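Local coordinates for mRNA interferase toxin YafQ (Escherichia coli, PDB 4ML2), which cleaves mRNA at lysine codons on the ribosome as the toxin of a type II toxin-antitoxin pair, halting translation elongation and causing bacterial stasis, at residues Glu68-Leu73 with Thr87-Ala92. Numbering follows the deposited sequence.
Sequences EPDWIL and TGTHAA. With SO4 (sulfate ion), chain D; SO4 (sulfate ion), chain B.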
ATOM      1  N   GLU A  68       3.550  -7.084   5.846  1.00 10.07           N
ATOM      2  CA  GLU A  68       4.007  -7.890   6.988  1.00 10.58           C
ATOM      3  C   GLU A  68       3.241  -7.383   8.208  1.00 10.13           C
ATOM      4  O   GLU A  68       2.540  -6.375   8.104  1.00 10.72           O
ATOM      5  CB  GLU A  68       5.519  -7.716   7.193  1.00 10.54           C
ATOM      6  CG  GLU A  68       6.351  -8.250   6.048  1.00  9.82           C
ATOM      7  CD  GLU A  68       7.825  -7.972   6.207  1.00 11.88           C
ATOM      8  OE1 GLU A  68       8.209  -7.300   7.184  1.00 12.04           O
ATOM      9  OE2 GLU A  68       8.610  -8.418   5.335  1.00 13.38           O
ATOM     10  N   PRO A  69       3.354  -8.066   9.366  1.00 10.82           N
ATOM     11  CA  PRO A  69       2.540  -7.624  10.504  1.00 10.80           C
ATOM     12  C   PRO A  69       2.711  -6.154  10.884  1.00 10.95           C
ATOM     13  O   PRO A  69       1.722  -5.529  11.281  1.00 11.47           O
ATOM     14  CB  PRO A  69       2.994  -8.551  11.636  1.00 13.18           C
ATOM     15  CG  PRO A  69       3.315  -9.835  10.904  1.00 12.25           C
ATOM     16  CD  PRO A  69       3.989  -9.375   9.628  1.00 13.13           C
ATOM     17  N   ASP A  70       3.918  -5.607  10.757  1.00  9.61           N
ATOM     18  CA  ASP A  70       4.109  -4.182  10.986  1.00  9.23           C
ATOM     19  C   ASP A  70       4.712  -3.518   9.753  1.00  9.29           C
ATOM     20  O   ASP A  70       5.555  -2.621   9.857  1.00  9.86           O
ATOM     21  CB  ASP A  70       4.953  -3.925  12.236  1.00  9.06           C
ATOM     22  CG  ASP A  70       4.952  -2.470  12.653  1.00  9.23           C
ATOM     23  OD1 ASP A  70       3.938  -1.769  12.438  1.00 10.22           O
ATOM     24  OD2 ASP A  70       5.979  -2.007  13.203  1.00 12.02           O
ATOM     25  N   TRP A  71       4.263  -3.956   8.577  1.00  8.49           N
ATOM     26  CA  TRP A  71       4.604  -3.254   7.340  1.00  8.57           C
ATOM     27  C   TRP A  71       3.327  -3.130   6.537  1.00  9.16           C
ATOM     28  O   TRP A  71       2.832  -4.118   5.974  1.00  9.38           O
ATOM     29  CB  TRP A  71       5.670  -4.010   6.548  1.00  9.82           C
ATOM     30  CG  TRP A  71       6.145  -3.309   5.290  1.00  9.07           C
ATOM     31  CD1 TRP A  71       5.823  -2.047   4.860  1.00  9.87           C
ATOM     32  CD2 TRP A  71       7.044  -3.848   4.311  1.00  9.18           C
ATOM     33  NE1 TRP A  71       6.473  -1.770   3.670  1.00  9.43           N
ATOM     34  CE2 TRP A  71       7.220  -2.863   3.310  1.00  8.16           C
ATOM     35  CE3 TRP A  71       7.703  -5.075   4.178  1.00 10.04           C
ATOM     36  CZ2 TRP A  71       8.039  -3.070   2.194  1.00  9.70           C
ATOM     37  CZ3 TRP A  71       8.514  -5.277   3.070  1.00 10.00           C
ATOM     38  CH2 TRP A  71       8.676  -4.281   2.094  1.00  8.74           C
ATOM     39  N   ILE A  72       2.807  -1.907   6.516  1.00  7.69           N
ATOM     40  CA  ILE A  72       1.497  -1.602   5.957  1.00  7.42           C
ATOM     41  C   ILE A  72       1.643  -0.883   4.624  1.00  7.33           C
ATOM     42  O   ILE A  72       2.581  -0.109   4.424  1.00  8.64           O
ATOM     43  CB  ILE A  72       0.693  -0.730   6.951  1.00  8.35           C
ATOM     44  CG1 ILE A  72       0.541  -1.461   8.300  1.00 11.29           C
ATOM     45  CG2 ILE A  72      -0.672  -0.298   6.369  1.00  9.67           C
ATOM     46  CD1 ILE A  72      -0.195  -2.786   8.220  1.00 10.17           C
ATOM     47  N   LEU A  73       0.738  -1.184   3.692  1.00  6.74           N
ATOM     48  CA  LEU A  73       0.569  -0.395   2.477  1.00  7.84           C
ATOM     49  C   LEU A  73      -0.762   0.343   2.563  1.00  7.63           C
ATOM     50  O   LEU A  73      -1.808  -0.274   2.779  1.00  8.12           O
ATOM     51  CB  LEU A  73       0.570  -1.305   1.244  1.00  9.10           C
ATOM     52  CG  LEU A  73       0.199  -0.593  -0.061  1.00  7.12           C
ATOM     53  CD1 LEU A  73       1.268   0.425  -0.430  1.00  9.49           C
ATOM     54  CD2 LEU A  73      -0.024  -1.595  -1.205  1.00  9.09           C
ATOM     55  N   THR A  87       3.786   3.678   2.650  1.00  7.30           N
ATOM     56  CA  THR A  87       4.131   2.355   3.154  1.00  7.66           C
ATOM     57  C   THR A  87       5.138   2.462   4.294  1.00 10.57           C
ATOM     58  O   THR A  87       6.048   3.285   4.258  1.00 11.96           O
ATOM     59  CB  THR A  87       4.592   1.387   2.033  1.00  9.37           C
ATOM     60  OG1 THR A  87       4.676   0.056   2.559  1.00  9.80           O
ATOM     61  CG2 THR A  87       5.947   1.799   1.431  1.00 11.19           C
ATOM     62  N   GLY A  88       4.925   1.673   5.338  1.00  8.30           N
ATOM     63  CA  GLY A  88       5.804   1.697   6.498  1.00  9.11           C
ATOM     64  C   GLY A  88       5.149   1.060   7.702  1.00  7.74           C
ATOM     65  O   GLY A  88       4.198   0.275   7.576  1.00  9.33           O
ATOM     66  N   THR A  89       5.659   1.389   8.883  1.00  9.28           N
ATOM     67  CA  THR A  89       5.103   0.847  10.110  1.00  8.66           C
ATOM     68  C   THR A  89       3.760   1.468  10.475  1.00  9.34           C
ATOM     69  O   THR A  89       3.365   2.524   9.961  1.00 10.12           O
ATOM     70  CB  THR A  89       6.049   1.096  11.290  1.00  9.63           C
ATOM     71  OG1 THR A  89       6.212   2.508  11.452  1.00 10.67           O
ATOM     72  CG2 THR A  89       7.407   0.456  11.018  1.00 10.64           C
ATOM     73  N   HIS A  90       3.072   0.824  11.408  1.00  9.29           N
ATOM     74  CA  HIS A  90       1.886   1.426  12.012  1.00  8.65           C
ATOM     75  C   HIS A  90       2.221   2.783  12.626  1.00 10.01           C
ATOM     76  O   HIS A  90       1.455   3.739  12.484  1.00 10.17           O
ATOM     77  CB  HIS A  90       1.306   0.517  13.099  1.00  8.91           C
ATOM     78  CG  HIS A  90       0.612  -0.705  12.579  1.00 11.05           C
ATOM     79  ND1 HIS A  90       1.254  -1.911  12.405  1.00 13.73           N
ATOM     80  CD2 HIS A  90      -0.681  -0.914  12.230  1.00 11.25           C
ATOM     81  CE1 HIS A  90       0.388  -2.810  11.964  1.00 12.55           C
ATOM     82  NE2 HIS A  90      -0.790  -2.229  11.846  1.00 10.52           N
ATOM     83  N   ALA A  91       3.349   2.878  13.328  1.00  9.47           N
ATOM     84  CA  ALA A  91       3.682   4.129  14.003  1.00 10.05           C
ATOM     85  C   ALA A  91       3.882   5.255  12.995  1.00 10.38           C
ATOM     86  O   ALA A  91       3.380   6.370  13.188  1.00 10.75           O
ATOM     87  CB  ALA A  91       4.924   3.955  14.858  1.00 10.65           C
ATOM     88  N   ALA A  92       4.591   4.961  11.909  1.00  9.56           N
ATOM     89  CA  ALA A  92       4.874   5.983  10.908  1.00  9.52           C
ATOM     90  C   ALA A  92       3.604   6.428  10.188  1.00 10.11           C
ATOM     91  O   ALA A  92       3.382   7.621   9.968  1.00 13.23           O
ATOM     92  CB  ALA A  92       5.886   5.462   9.897  1.00 11.77           C
TER
HETATM   93  S   SO4 D 103       9.052   4.649  12.266  1.00 18.85           S
HETATM   94  O1  SO4 D 103       9.173   4.684  10.805  1.00 21.51           O
HETATM   95  O2  SO4 D 103       8.288   3.488  12.690  1.00 18.46           O
HETATM   96  O3  SO4 D 103       8.379   5.867  12.728  1.00 28.64           O
HETATM   97  O4  SO4 D 103      10.402   4.585  12.826  1.00 21.99           O
HETATM   98  S   SO4 B 101      -4.116  -2.567  10.821  1.00 11.56           S
HETATM   99  O1  SO4 B 101      -5.091  -2.111  11.813  1.00 16.35           O
HETATM  100  O2  SO4 B 101      -4.836  -3.325   9.795  1.00 12.46           O
HETATM  101  O3  SO4 B 101      -3.364  -1.469  10.247  1.00 12.04           O
HETATM  102  O4  SO4 B 101      -3.187  -3.477  11.482  1.00 13.12           O
HETATM  103  O   HOH W   1       5.265   0.479  14.523  1.00 18.82           O
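I72 and G88 form an antiparallel hydrogen-bonded pair, with I72 N to G88 O at 2.8 Å and G88 N to I72 O at 3.1 Å, and the next pair, L73 with T87, is non-hydrogen-bonded. I72 O accepts twice: G88 N lies in its carbonyl plane, whereas T87 OG1 donates from above that plane at 2.8 Å. That direction leaves the same hydroxyl to accept a weak, bent bond from W71 NE1 at the indole edge (127° at the hydrogen). With OG1 anti to the backbone N (chi1 -169°), the T87 hydroxyl is placed to make both bonds. The W71 indole also packs on M29 and L32 of helix 29-40, tying the hairpin to that layer.

Past G88 the chain leaves the sheet at T89, the N-cap of helix 90-94, whose OG1 accepts from A92 N at 3.0 Å and donates to a sulfate. Here D70 reaches across: OD1 receives H90 N at 2.9 Å on its syn side and H90 ND1 at 2.7 Å on its anti side, both somewhat out of the carboxylate plane. H90 N anchors the carboxylate, and the ND1 bond, with carboxylate and ring planes 9° apart, holds the imidazole's rotation. OD2 is linked through a water to A91 N. P69 O sits at the ring edge, 3.1 Å from H90 CE1, while I72 CG1 lies over the ring's centre in a CH-pi contact. ND1 thus engaged, NE2 points at a second sulfate, donating to its O4 at 2.7 Å. H90 is the inferred proton donor of this RelE-family nuclease, and a sulfate, probably from the crystallisation liquor, at its NE2 is consistent with an RNA phosphate site at the end of the hairpin 71-77/81-88.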